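Beta-galactosidase (PDB 4MAD) probably hydrolyses terminal non-reducing beta-D-galactose residues from beta-D-galactosides, as a member of glycoside hydrolase family 35. Local coordinates at residues T65-N70 and D142-V147; F79-E82 and D86-R89; P136-V141 and Q179-Y184. All coordinates share one frame; numbering follows the deposited sequence.

Contact 1. Residues T65-N70 and D142-V147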
ATOM      1  N   THR A  65      -1.408   1.389  14.273  1.00 14.38           N
ATOM      2  CA  THR A  65      -0.791   1.067  13.027  1.00 14.33           C
ATOM      3  C   THR A  65      -0.855  -0.412  12.728  1.00 16.11           C
ATOM      4  O   THR A  65      -0.759  -1.197  13.588  1.00 17.56           O
ATOM      5  CB  THR A  65       0.675   1.488  12.984  1.00 16.12           C
ATOM      6  OG1 THR A  65       1.204   1.309  11.677  1.00 16.37           O
ATOM      7  CG2 THR A  65       1.462   0.679  13.959  1.00 16.28           C
ATOM      8  N   TYR A  66      -0.991  -0.746  11.463  1.00 15.15           N
ATOM      9  CA  TYR A  66      -0.733  -2.069  10.975  1.00 16.70           C
ATOM     10  C   TYR A  66       0.766  -2.321  10.947  1.00 16.56           C
ATOM     11  O   TYR A  66       1.512  -1.407  11.062  1.00 17.32           O
ATOM     12  CB  TYR A  66      -1.219  -2.238   9.548  1.00 16.65           C
ATOM     13  CG  TYR A  66      -2.683  -2.422   9.338  1.00 13.63           C
ATOM     14  CD1 TYR A  66      -3.370  -3.454   9.903  1.00 14.56           C
ATOM     15  CD2 TYR A  66      -3.367  -1.600   8.483  1.00 18.74           C
ATOM     16  CE1 TYR A  66      -4.716  -3.621   9.655  1.00 20.12           C
ATOM     17  CE2 TYR A  66      -4.664  -1.765   8.250  1.00 18.16           C
ATOM     18  CZ  TYR A  66      -5.363  -2.779   8.826  1.00 20.10           C
ATOM     19  OH  TYR A  66      -6.699  -2.919   8.584  1.00 19.15           O
ATOM     20  N   VAL A  67       1.156  -3.587  10.810  1.00 16.25           N
ATOM     21  CA  VAL A  67       2.528  -3.990  10.523  1.00 17.38           C
ATOM     22  C   VAL A  67       2.590  -4.669   9.164  1.00 16.64           C
ATOM     23  O   VAL A  67       1.899  -5.577   8.967  1.00 14.35           O
ATOM     24  CB  VAL A  67       3.064  -5.031  11.520  1.00 17.06           C
ATOM     25  CG1 VAL A  67       4.447  -5.320  11.223  1.00 19.30           C
ATOM     26  CG2 VAL A  67       2.914  -4.558  12.962  1.00 19.88           C
ATOM     27  N   ALA A  68       3.484  -4.237   8.285  1.00 18.44           N
ATOM     28  CA  ALA A  68       3.521  -4.695   6.928  1.00 15.04           C
ATOM     29  C   ALA A  68       4.577  -5.801   6.783  1.00 16.45           C
ATOM     30  O   ALA A  68       5.717  -5.536   6.687  1.00 17.04           O
ATOM     31  CB  ALA A  68       3.845  -3.551   6.031  1.00 14.56           C
ATOM     32  N   TRP A  69       4.141  -7.039   6.732  1.00 15.32           N
ATOM     33  CA  TRP A  69       5.054  -8.157   6.669  1.00 15.75           C
ATOM     34  C   TRP A  69       5.962  -8.064   5.454  1.00 17.04           C
ATOM     35  O   TRP A  69       7.100  -8.204   5.576  1.00 15.81           O
ATOM     36  CB  TRP A  69       4.236  -9.456   6.613  1.00 15.90           C
ATOM     37  CG  TRP A  69       4.988 -10.753   6.599  1.00 14.25           C
ATOM     38  CD1 TRP A  69       6.319 -10.938   6.656  1.00 17.86           C
ATOM     39  CD2 TRP A  69       4.412 -12.060   6.487  1.00 16.54           C
ATOM     40  NE1 TRP A  69       6.619 -12.279   6.619  1.00 16.29           N
ATOM     41  CE2 TRP A  69       5.455 -12.982   6.515  1.00 19.14           C
ATOM     42  CE3 TRP A  69       3.119 -12.535   6.397  1.00 16.43           C
ATOM     43  CZ2 TRP A  69       5.230 -14.336   6.443  1.00 17.51           C
ATOM     44  CZ3 TRP A  69       2.911 -13.901   6.330  1.00 17.70           C
ATOM     45  CH2 TRP A  69       3.955 -14.765   6.357  1.00 18.69           C
ATOM     46  N   ASN A  70       5.404  -7.740   4.295  1.00 17.74           N
ATOM     47  CA  ASN A  70       6.193  -7.633   3.078  1.00 18.93           C
ATOM     48  C   ASN A  70       7.332  -6.614   3.229  1.00 17.19           C
ATOM     49  O   ASN A  70       8.366  -6.770   2.663  1.00 18.43           O
ATOM     50  CB  ASN A  70       5.344  -7.398   1.804  1.00 16.30           C
ATOM     51  CG  ASN A  70       4.424  -6.168   1.887  1.00 19.41           C
ATOM     52  OD1 ASN A  70       4.432  -5.479   2.808  1.00 16.16           O
ATOM     53  ND2 ASN A  70       3.638  -5.955   0.849  1.00 15.72           N
ATOM     54  N   ASP A 142       4.785 -18.128  11.494  1.00 20.77           N
ATOM     55  CA  ASP A 142       5.413 -18.378  12.754  1.00 23.04           C
ATOM     56  C   ASP A 142       6.820 -17.838  12.766  1.00 22.66           C
ATOM     57  O   ASP A 142       7.288 -17.285  13.729  1.00 21.66           O
ATOM     58  CB  ASP A 142       5.379 -19.869  13.098  1.00 24.70           C
ATOM     59  CG  ASP A 142       4.115 -20.289  13.841  1.00 29.79           C
ATOM     60  OD1 ASP A 142       3.460 -19.454  14.429  1.00 34.30           O
ATOM     61  OD2 ASP A 142       3.771 -21.459  13.826  1.00 26.19           O
ATOM     62  N   ALA A 143       7.512 -18.052  11.683  1.00 22.85           N
ATOM     63  CA  ALA A 143       8.874 -17.616  11.598  1.00 22.23           C
ATOM     64  C   ALA A 143       8.954 -16.121  11.604  1.00 22.41           C
ATOM     65  O   ALA A 143       9.792 -15.556  12.238  1.00 20.35           O
ATOM     66  CB  ALA A 143       9.513 -18.151  10.432  1.00 23.03           C
ATOM     67  N   TYR A 144       8.068 -15.502  10.867  1.00 18.16           N
ATOM     68  CA  TYR A 144       8.009 -14.059  10.825  1.00 18.75           C
ATOM     69  C   TYR A 144       7.624 -13.465  12.152  1.00 19.15           C
ATOM     70  O   TYR A 144       8.248 -12.605  12.617  1.00 21.03           O
ATOM     71  CB  TYR A 144       7.043 -13.615   9.744  1.00 18.00           C
ATOM     72  CG  TYR A 144       6.600 -12.205   9.829  1.00 18.59           C
ATOM     73  CD1 TYR A 144       7.497 -11.191   9.902  1.00 19.96           C
ATOM     74  CD2 TYR A 144       5.281 -11.882   9.801  1.00 19.89           C
ATOM     75  CE1 TYR A 144       7.085  -9.884  10.002  1.00 18.48           C
ATOM     76  CE2 TYR A 144       4.858 -10.595   9.925  1.00 19.43           C
ATOM     77  CZ  TYR A 144       5.749  -9.594   9.990  1.00 19.47           C
ATOM     78  OH  TYR A 144       5.310  -8.329  10.073  1.00 19.61           O
ATOM     79  N   PHE A 145       6.612 -14.019  12.753  1.00 18.49           N
ATOM     80  CA  PHE A 145       6.135 -13.558  14.024  1.00 21.41           C
ATOM     81  C   PHE A 145       7.216 -13.703  15.100  1.00 20.87           C
ATOM     82  O   PHE A 145       7.333 -12.913  15.963  1.00 16.90           O
ATOM     83  CB  PHE A 145       4.855 -14.266  14.437  1.00 19.83           C
ATOM     84  CG  PHE A 145       3.576 -13.555  14.007  1.00 21.31           C
ATOM     85  CD1 PHE A 145       3.583 -12.576  13.078  1.00 23.65           C
ATOM     86  CD2 PHE A 145       2.382 -13.888  14.554  1.00 22.36           C
ATOM     87  CE1 PHE A 145       2.399 -11.964  12.722  1.00 20.46           C
ATOM     88  CE2 PHE A 145       1.242 -13.280  14.164  1.00 22.69           C
ATOM     89  CZ  PHE A 145       1.271 -12.336  13.269  1.00 19.09           C
ATOM     90  N   ASP A 146       8.008 -14.748  14.999  1.00 22.74           N
ATOM     91  CA  ASP A 146       9.049 -14.884  15.993  1.00 24.39           C
ATOM     92  C   ASP A 146       9.955 -13.688  15.949  1.00 23.25           C
ATOM     93  O   ASP A 146      10.350 -13.216  16.952  1.00 25.10           O
ATOM     94  CB  ASP A 146       9.922 -16.084  15.741  1.00 25.49           C
ATOM     95  CG  ASP A 146       9.285 -17.365  16.144  1.00 28.42           C
ATOM     96  OD1 ASP A 146       8.272 -17.361  16.794  1.00 30.40           O
ATOM     97  OD2 ASP A 146       9.791 -18.400  15.740  1.00 31.82           O
ATOM     98  N   VAL A 147      10.347 -13.241  14.778  1.00 22.55           N
ATOM     99  CA  VAL A 147      11.185 -12.073  14.688  1.00 20.70           C
ATOM    100  C   VAL A 147      10.479 -10.804  15.067  1.00 20.47           C
ATOM    101  O   VAL A 147      10.958 -10.000  15.794  1.00 20.52           O
ATOM    102  CB  VAL A 147      11.766 -11.952  13.281  1.00 21.41           C
ATOM    103  CG1 VAL A 147      12.468 -10.699  13.076  1.00 23.75           C
ATOM    104  CG2 VAL A 147      12.732 -13.037  13.049  1.00 25.96           C
TER
HETATM  105  O   HOH W   1       2.729  -8.120   9.806  1.00 21.54           O
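Tyr144 and Trp69 lie face on face as an offset stack, the five-membered ring of the indole resting on the phenol with centroids 3.5 Å apart and planes tilted by only 3°. Trp69 CD1 sits over the centre of the phenol ring, while Tyr144 CD2 lies toward the rim of the indole; Trp69 NE1 comes within 3.2 Å of Tyr144 CG. That N-H is not spent on the ring, for it is hydrogen-bonded to Glu73. With CG anti to the backbone N (chi1 164°), the Tyr144 side chain reaches from helix 135-152 toward the segment that follows strand 62-66. In the eight-stranded (β/α)8 barrel this places the stack where the chain leaves the C-terminal end of the second barrel strand and enters the short helix 69-72. Further out, Tyr144 OH touches Val67 CG1 at 3.3 Å. A water accepts from Tyr144 OH at 2.6 Å and donates to Val67 O at 2.8 Å, tying the phenol to the main chain. A leucine in place of Tyr144 would probably leave the Trp69 face without its flat partner and the water without its hydroxyl donor. Val67 also packs on Leu148 and His72.

Contact 2. Residues F79-E82 and D86-R89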
ATOM      1  N   PHE A  79      15.342 -10.062   7.018  1.00 24.55           N
ATOM      2  CA  PHE A  79      14.493  -9.243   7.836  1.00 26.49           C
ATOM      3  C   PHE A  79      14.933  -7.803   7.830  1.00 25.28           C
ATOM      4  O   PHE A  79      16.063  -7.538   7.940  1.00 26.38           O
ATOM      5  CB  PHE A  79      14.445  -9.811   9.236  1.00 24.91           C
ATOM      6  CG  PHE A  79      13.758 -11.106   9.309  1.00 25.38           C
ATOM      7  CD1 PHE A  79      12.414 -11.176   9.279  1.00 22.05           C
ATOM      8  CD2 PHE A  79      14.456 -12.259   9.342  1.00 25.78           C
ATOM      9  CE1 PHE A  79      11.798 -12.343   9.327  1.00 22.34           C
ATOM     10  CE2 PHE A  79      13.821 -13.417   9.381  1.00 26.53           C
ATOM     11  CZ  PHE A  79      12.502 -13.456   9.371  1.00 25.94           C
ATOM     12  N   VAL A  80      14.008  -6.888   7.666  1.00 23.04           N
ATOM     13  CA  VAL A  80      14.319  -5.482   7.518  1.00 24.92           C
ATOM     14  C   VAL A  80      13.553  -4.607   8.513  1.00 25.74           C
ATOM     15  O   VAL A  80      12.375  -4.572   8.511  1.00 22.05           O
ATOM     16  CB  VAL A  80      13.999  -4.983   6.085  1.00 22.97           C
ATOM     17  CG1 VAL A  80      14.177  -3.533   5.988  1.00 22.76           C
ATOM     18  CG2 VAL A  80      14.878  -5.668   5.072  1.00 26.70           C
ATOM     19  N   PHE A  81      14.289  -3.931   9.384  1.00 25.44           N
ATOM     20  CA  PHE A  81      13.707  -3.006  10.331  1.00 26.08           C
ATOM     21  C   PHE A  81      14.372  -1.607  10.370  1.00 24.04           C
ATOM     22  O   PHE A  81      14.374  -0.965  11.375  1.00 25.36           O
ATOM     23  CB  PHE A  81      13.553  -3.601  11.720  1.00 24.95           C
ATOM     24  CG  PHE A  81      12.634  -4.764  11.787  1.00 26.20           C
ATOM     25  CD1 PHE A  81      11.324  -4.616  12.098  1.00 21.18           C
ATOM     26  CD2 PHE A  81      13.089  -6.010  11.552  1.00 21.92           C
ATOM     27  CE1 PHE A  81      10.540  -5.678  12.174  1.00 21.48           C
ATOM     28  CE2 PHE A  81      12.303  -7.036  11.639  1.00 22.23           C
ATOM     29  CZ  PHE A  81      11.049  -6.888  11.951  1.00 25.80           C
ATOM     30  N   GLU A  82      14.842  -1.158   9.222  1.00 25.57           N
ATOM     31  CA  GLU A  82      15.615   0.036   9.052  1.00 25.06           C
ATOM     32  C   GLU A  82      14.842   1.076   8.284  1.00 26.52           C
ATOM     33  O   GLU A  82      13.970   0.758   7.519  1.00 22.58           O
ATOM     34  CB  GLU A  82      16.876  -0.313   8.290  1.00 28.32           C
ATOM     35  CG  GLU A  82      17.751  -1.380   8.961  1.00 31.49           C
ATOM     36  CD  GLU A  82      17.237  -2.818   8.841  1.00 41.94           C
ATOM     37  OE1 GLU A  82      17.095  -3.228   7.715  1.00 40.03           O
ATOM     38  OE2 GLU A  82      17.028  -3.521   9.844  1.00 35.21           O
ATOM     39  N   ASP A  86      11.454   1.055  10.377  1.00 20.92           N
ATOM     40  CA  ASP A  86      11.866   0.933  11.744  1.00 20.29           C
ATOM     41  C   ASP A  86      10.639   1.142  12.601  1.00 21.05           C
ATOM     42  O   ASP A  86      10.401   2.203  13.072  1.00 21.20           O
ATOM     43  CB  ASP A  86      12.897   1.986  12.076  1.00 21.43           C
ATOM     44  CG  ASP A  86      13.677   1.678  13.351  1.00 23.95           C
ATOM     45  OD1 ASP A  86      13.195   1.006  14.216  1.00 24.31           O
ATOM     46  OD2 ASP A  86      14.764   2.139  13.469  1.00 24.14           O
ATOM     47  N   ILE A  87       9.858   0.107  12.778  1.00 20.11           N
ATOM     48  CA  ILE A  87       8.667   0.173  13.571  1.00 18.70           C
ATOM     49  C   ILE A  87       8.982   0.466  15.015  1.00 19.32           C
ATOM     50  O   ILE A  87       8.288   1.192  15.659  1.00 19.34           O
ATOM     51  CB  ILE A  87       7.818  -1.063  13.372  1.00 19.20           C
ATOM     52  CG1 ILE A  87       6.462  -0.879  13.979  1.00 20.48           C
ATOM     53  CG2 ILE A  87       8.482  -2.263  13.888  1.00 20.26           C
ATOM     54  CD1 ILE A  87       5.640  -2.048  13.809  1.00 16.70           C
ATOM     55  N   VAL A  88      10.105  -0.018  15.484  1.00 18.57           N
ATOM     56  CA  VAL A  88      10.457   0.323  16.830  1.00 17.64           C
ATOM     57  C   VAL A  88      10.606   1.858  17.049  1.00 19.62           C
ATOM     58  O   VAL A  88      10.085   2.401  17.975  1.00 20.38           O
ATOM     59  CB  VAL A  88      11.675  -0.449  17.251  1.00 19.94           C
ATOM     60  CG1 VAL A  88      12.176  -0.014  18.571  1.00 25.10           C
ATOM     61  CG2 VAL A  88      11.353  -1.894  17.304  1.00 19.54           C
ATOM     62  N   ARG A  89      11.269   2.541  16.152  1.00 19.79           N
ATOM     63  CA  ARG A  89      11.434   3.962  16.245  1.00 19.83           C
ATOM     64  C   ARG A  89      10.082   4.646  16.188  1.00 21.05           C
ATOM     65  O   ARG A  89       9.838   5.546  16.910  1.00 19.12           O
ATOM     66  CB  ARG A  89      12.312   4.427  15.117  1.00 21.55           C
ATOM     67  CG  ARG A  89      12.541   5.932  15.077  1.00 21.78           C
ATOM     68  CD  ARG A  89      13.282   6.368  13.835  1.00 30.52           C
ATOM     69  NE  ARG A  89      13.232   7.808  13.666  1.00 26.94           N
ATOM     70  CZ  ARG A  89      13.843   8.471  12.719  1.00 31.82           C
ATOM     71  NH1 ARG A  89      14.554   7.840  11.820  1.00 31.55           N
ATOM     72  NH2 ARG A  89      13.740   9.787  12.692  1.00 32.74           N
TER
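Phe81 and Asp86 approach most closely through the main chain: Asp86 CA lies 3.2 Å from Phe81 O, a CA-H...O contact with an angle of 131° at the hydrogen. The same oxygen, Phe81 O, lies 3.4 Å from Asp86 CB, so the start of helix 87-97 is packed tightly against the turn that leads into it. On the buried side the contact is apolar and less close. Ile87 CG2 lies 4.1 Å from Phe81 CD1, at the ring edge and near its plane, and the two side chains run side by side in the same direction. The Phe81 ring is stacked on His72 and packs on Val147, Leu148 and Arg151 of helix 135-152, while Ile87 packs on Tyr40 and, through Val67, on the segment after strand 62-66.

The solvent side is looser and polar. The exposed Glu82 leaves the backbone pointing away from 86-89, and its carboxylate folds back along its own segment to take the N-H of Phe81, with Phe81 N to Glu82 OE2 at 2.8 Å. Asp86 spans both parts: its CB is against Phe81 O, and its carboxylate serves the helix start. With CG anti to the backbone N (chi1 -163°), Asp86 OD1 accepts from Arg89 N at 3.1 Å, met from above the carboxylate plane. This is an N-cap bond on helix 87-97, which leads to barrel strand 100-104. Each carboxylate thus serves a backbone N-H of its own segment, which implies that the two halves are joined by packing and the CA-H...O contact, while the acids fix the local shape of the turn and helix end.

Contact 3. Residues P136-V141 and Q179-Y184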
ATOM      1  N   PRO A 136       2.030 -25.082   5.472  1.00 20.95           N
ATOM      2  CA  PRO A 136       3.067 -24.258   4.890  1.00 22.64           C
ATOM      3  C   PRO A 136       2.820 -22.782   5.220  1.00 21.25           C
ATOM      4  O   PRO A 136       3.695 -22.081   5.541  1.00 18.77           O
ATOM      5  CB  PRO A 136       2.914 -24.524   3.400  1.00 23.34           C
ATOM      6  CG  PRO A 136       2.272 -25.736   3.326  1.00 25.60           C
ATOM      7  CD  PRO A 136       1.372 -25.874   4.433  1.00 23.12           C
ATOM      8  N   TYR A 137       1.583 -22.373   5.142  1.00 19.28           N
ATOM      9  CA  TYR A 137       1.311 -20.983   5.441  1.00 18.38           C
ATOM     10  C   TYR A 137       1.659 -20.657   6.912  1.00 17.77           C
ATOM     11  O   TYR A 137       2.374 -19.768   7.193  1.00 15.74           O
ATOM     12  CB  TYR A 137      -0.132 -20.718   5.141  1.00 17.00           C
ATOM     13  CG  TYR A 137      -0.696 -19.438   5.658  1.00 15.48           C
ATOM     14  CD1 TYR A 137      -0.314 -18.255   5.146  1.00 19.63           C
ATOM     15  CD2 TYR A 137      -1.613 -19.431   6.652  1.00 16.58           C
ATOM     16  CE1 TYR A 137      -0.814 -17.084   5.623  1.00 20.48           C
ATOM     17  CE2 TYR A 137      -2.141 -18.286   7.119  1.00 18.25           C
ATOM     18  CZ  TYR A 137      -1.750 -17.106   6.601  1.00 19.21           C
ATOM     19  OH  TYR A 137      -2.249 -15.943   7.064  1.00 19.90           O
ATOM     20  N   LEU A 138       1.202 -21.443   7.842  1.00 16.74           N
ATOM     21  CA  LEU A 138       1.484 -21.170   9.256  1.00 17.90           C
ATOM     22  C   LEU A 138       2.970 -21.177   9.623  1.00 18.77           C
ATOM     23  O   LEU A 138       3.398 -20.464  10.480  1.00 17.86           O
ATOM     24  CB  LEU A 138       0.683 -22.092  10.159  1.00 18.89           C
ATOM     25  CG  LEU A 138      -0.822 -21.928  10.025  1.00 20.48           C
ATOM     26  CD1 LEU A 138      -1.640 -22.863  10.877  1.00 26.30           C
ATOM     27  CD2 LEU A 138      -1.167 -20.552  10.359  1.00 26.48           C
ATOM     28  N   GLU A 139       3.726 -22.024   8.949  1.00 21.13           N
ATOM     29  CA  GLU A 139       5.130 -22.096   9.192  1.00 21.95           C
ATOM     30  C   GLU A 139       5.787 -20.761   8.867  1.00 21.14           C
ATOM     31  O   GLU A 139       6.655 -20.359   9.522  1.00 18.62           O
ATOM     32  CB  GLU A 139       5.772 -23.151   8.317  1.00 24.67           C
ATOM     33  CG  GLU A 139       5.417 -24.556   8.707  1.00 34.63           C
ATOM     34  CD  GLU A 139       6.263 -25.629   8.019  1.00 45.60           C
ATOM     35  OE1 GLU A 139       7.107 -25.292   7.184  1.00 45.80           O
ATOM     36  OE2 GLU A 139       6.052 -26.826   8.325  1.00 47.05           O
ATOM     37  N   LYS A 140       5.371 -20.155   7.782  1.00 18.39           N
ATOM     38  CA  LYS A 140       5.888 -18.855   7.399  1.00 18.38           C
ATOM     39  C   LYS A 140       5.492 -17.757   8.401  1.00 18.82           C
ATOM     40  O   LYS A 140       6.273 -16.969   8.793  1.00 21.25           O
ATOM     41  CB  LYS A 140       5.443 -18.483   5.978  1.00 19.25           C
ATOM     42  CG  LYS A 140       5.814 -19.478   4.907  1.00 16.06           C
ATOM     43  CD  LYS A 140       7.206 -19.952   4.982  1.00 17.88           C
ATOM     44  CE  LYS A 140       7.551 -20.793   3.757  1.00 21.90           C
ATOM     45  NZ  LYS A 140       8.750 -21.534   3.922  1.00 26.47           N
ATOM     46  N   VAL A 141       4.250 -17.768   8.813  1.00 18.84           N
ATOM     47  CA  VAL A 141       3.754 -16.794   9.753  1.00 17.72           C
ATOM     48  C   VAL A 141       4.531 -16.903  11.088  1.00 19.63           C
ATOM     49  O   VAL A 141       4.818 -15.952  11.713  1.00 17.29           O
ATOM     50  CB  VAL A 141       2.281 -17.036  10.015  1.00 20.11           C
ATOM     51  CG1 VAL A 141       1.763 -16.261  11.128  1.00 20.59           C
ATOM     52  CG2 VAL A 141       1.470 -16.820   8.774  1.00 16.31           C
ATOM     53  N   GLN A 179     -11.886 -21.460  12.051  1.00 23.15           N
ATOM     54  CA  GLN A 179     -11.719 -21.282  13.470  1.00 25.15           C
ATOM     55  C   GLN A 179     -10.433 -21.865  14.007  1.00 22.77           C
ATOM     56  O   GLN A 179      -9.819 -21.306  14.855  1.00 23.79           O
ATOM     57  CB  GLN A 179     -12.998 -21.621  14.250  1.00 27.20           C
ATOM     58  CG  GLN A 179     -12.976 -21.305  15.726  1.00 32.25           C
ATOM     59  CD  GLN A 179     -13.169 -19.856  16.088  1.00 32.12           C
ATOM     60  OE1 GLN A 179     -13.656 -19.057  15.316  1.00 31.59           O
ATOM     61  NE2 GLN A 179     -12.811 -19.535  17.298  1.00 30.81           N
ATOM     62  N   LYS A 180     -10.007 -22.977  13.454  1.00 23.56           N
ATOM     63  CA  LYS A 180      -8.769 -23.536  13.874  1.00 24.89           C
ATOM     64  C   LYS A 180      -7.648 -22.567  13.579  1.00 23.14           C
ATOM     65  O   LYS A 180      -6.765 -22.430  14.349  1.00 20.10           O
ATOM     66  CB  LYS A 180      -8.490 -24.850  13.171  1.00 26.91           C
ATOM     67  CG  LYS A 180      -9.125 -26.035  13.793  1.00 34.69           C
ATOM     68  CD  LYS A 180      -8.537 -27.340  13.279  1.00 42.69           C
ATOM     69  CE  LYS A 180      -7.214 -27.687  13.929  1.00 49.00           C
ATOM     70  NZ  LYS A 180      -7.260 -28.690  15.041  1.00 47.91           N
ATOM     71  N   TYR A 181      -7.693 -21.948  12.424  1.00 19.87           N
ATOM     72  CA  TYR A 181      -6.695 -20.946  12.083  1.00 19.19           C
ATOM     73  C   TYR A 181      -6.717 -19.757  13.045  1.00 19.10           C
ATOM     74  O   TYR A 181      -5.711 -19.351  13.516  1.00 18.57           O
ATOM     75  CB  TYR A 181      -6.984 -20.421  10.695  1.00 17.02           C
ATOM     76  CG  TYR A 181      -6.261 -19.146  10.274  1.00 18.77           C
ATOM     77  CD1 TYR A 181      -4.932 -18.990  10.436  1.00 20.37           C
ATOM     78  CD2 TYR A 181      -6.927 -18.134   9.673  1.00 18.82           C
ATOM     79  CE1 TYR A 181      -4.305 -17.839  10.027  1.00 18.61           C
ATOM     80  CE2 TYR A 181      -6.314 -17.003   9.292  1.00 17.75           C
ATOM     81  CZ  TYR A 181      -5.008 -16.854   9.458  1.00 17.47           C
ATOM     82  OH  TYR A 181      -4.432 -15.728   9.052  1.00 17.08           O
ATOM     83  N   LEU A 182      -7.897 -19.232  13.328  1.00 19.88           N
ATOM     84  CA  LEU A 182      -7.995 -18.096  14.216  1.00 20.28           C
ATOM     85  C   LEU A 182      -7.480 -18.434  15.622  1.00 20.50           C
ATOM     86  O   LEU A 182      -6.800 -17.685  16.230  1.00 19.09           O
ATOM     87  CB  LEU A 182      -9.417 -17.607  14.298  1.00 19.65           C
ATOM     88  CG  LEU A 182      -9.992 -16.954  13.057  1.00 24.38           C
ATOM     89  CD1 LEU A 182     -11.445 -16.592  13.228  1.00 24.45           C
ATOM     90  CD2 LEU A 182      -9.208 -15.778  12.681  1.00 27.89           C
ATOM     91  N   GLN A 183      -7.839 -19.607  16.099  1.00 19.54           N
ATOM     92  CA  GLN A 183      -7.396 -20.073  17.382  1.00 21.71           C
ATOM     93  C   GLN A 183      -5.918 -20.259  17.436  1.00 21.61           C
ATOM     94  O   GLN A 183      -5.300 -19.932  18.382  1.00 22.06           O
ATOM     95  CB  GLN A 183      -8.174 -21.307  17.841  1.00 20.99           C
ATOM     96  CG  GLN A 183      -9.609 -20.990  18.098  1.00 19.94           C
ATOM     97  CD  GLN A 183     -10.386 -22.080  18.729  1.00 32.11           C
ATOM     98  OE1 GLN A 183      -9.839 -22.974  19.264  1.00 30.68           O
ATOM     99  NE2 GLN A 183     -11.685 -22.010  18.634  1.00 32.52           N
ATOM    100  N   TYR A 184      -5.357 -20.781  16.380  1.00 22.05           N
ATOM    101  CA  TYR A 184      -3.946 -20.935  16.349  1.00 22.22           C
ATOM    102  C   TYR A 184      -3.241 -19.577  16.374  1.00 21.11           C
ATOM    103  O   TYR A 184      -2.252 -19.377  17.018  1.00 20.91           O
ATOM    104  CB  TYR A 184      -3.563 -21.684  15.114  1.00 23.48           C
ATOM    105  CG  TYR A 184      -2.110 -21.966  15.054  1.00 26.19           C
ATOM    106  CD1 TYR A 184      -1.601 -23.107  15.600  1.00 27.91           C
ATOM    107  CD2 TYR A 184      -1.247 -21.083  14.480  1.00 26.68           C
ATOM    108  CE1 TYR A 184      -0.285 -23.370  15.566  1.00 30.35           C
ATOM    109  CE2 TYR A 184       0.082 -21.346  14.419  1.00 28.44           C
ATOM    110  CZ  TYR A 184       0.567 -22.496  14.975  1.00 32.33           C
ATOM    111  OH  TYR A 184       1.905 -22.786  14.953  1.00 36.04           O
TER
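Leu138 reaches from helix 135-152 into the space between two tyrosines of helix 179-192, giving each a different methyl. Leu138 CD1 lies over one face of the Tyr184 ring, 4.3 Å from the centroid and 20° off the normal, a CH-pi contact displaced toward the rim. Leu138 CD2 instead meets the edge of the Tyr181 ring, 4.1 Å from Tyr181 CD1. Leu138 CG stands anti to its own carbonyl carbon, a setting that carries the fork toward the neighbouring helix. Beside this centre the rings of Tyr137 and Tyr181 meet obliquely, their planes at 59°, and Tyr181 CE1 comes to the edge of the Tyr137 ring at 3.7 Å from Tyr137 CE2.

The two phenols continue into a polar edge. Tyr137 OH donates to Tyr181 OH at 3.0 Å, and Tyr181 OH is itself hydrogen-bonded to Glu169, so the buried hydroxyls form a short chain ending on a carboxylate. On the other flank of Leu138, Tyr184 OH is hydrogen-bonded to Asp142, one turn further along helix 135-152. The helix segments run nearly parallel, at 16°, with axes 12.3 Å apart, a wide spacing bridged by large side chains. Such alignment is that of successive outer helices in a (β/α)8 barrel; here helices 135-152 and 179-192 precede and follow strand 163-167, and the side chain of Tyr181 lies about 11 Å from that of Glu171, the predicted proton donor.

Overall arrangement
All three contacts belong to the (β/α)8 barrel domain. Contacts 1 and 3 are buried and share helix 135-152, which turns one side to the start of helix 69-72 and another to helix 179-192; Trp69 packs on Lys140 and Val141, and a hydrogen bond between side chains of the two contacts adds a polar link. Contact 2 is only partly buried and joins neighbouring pieces of chain, yet it touches contact 1 through apolar side chains, among them Phe79 against Val147. Flat stacking and a bridging water mark contact 1, helix packing with a direct hydroxyl pair contact 3, and main-chain packing with local carboxylate bonds contact 2. Contacts 2 and 3 do not touch.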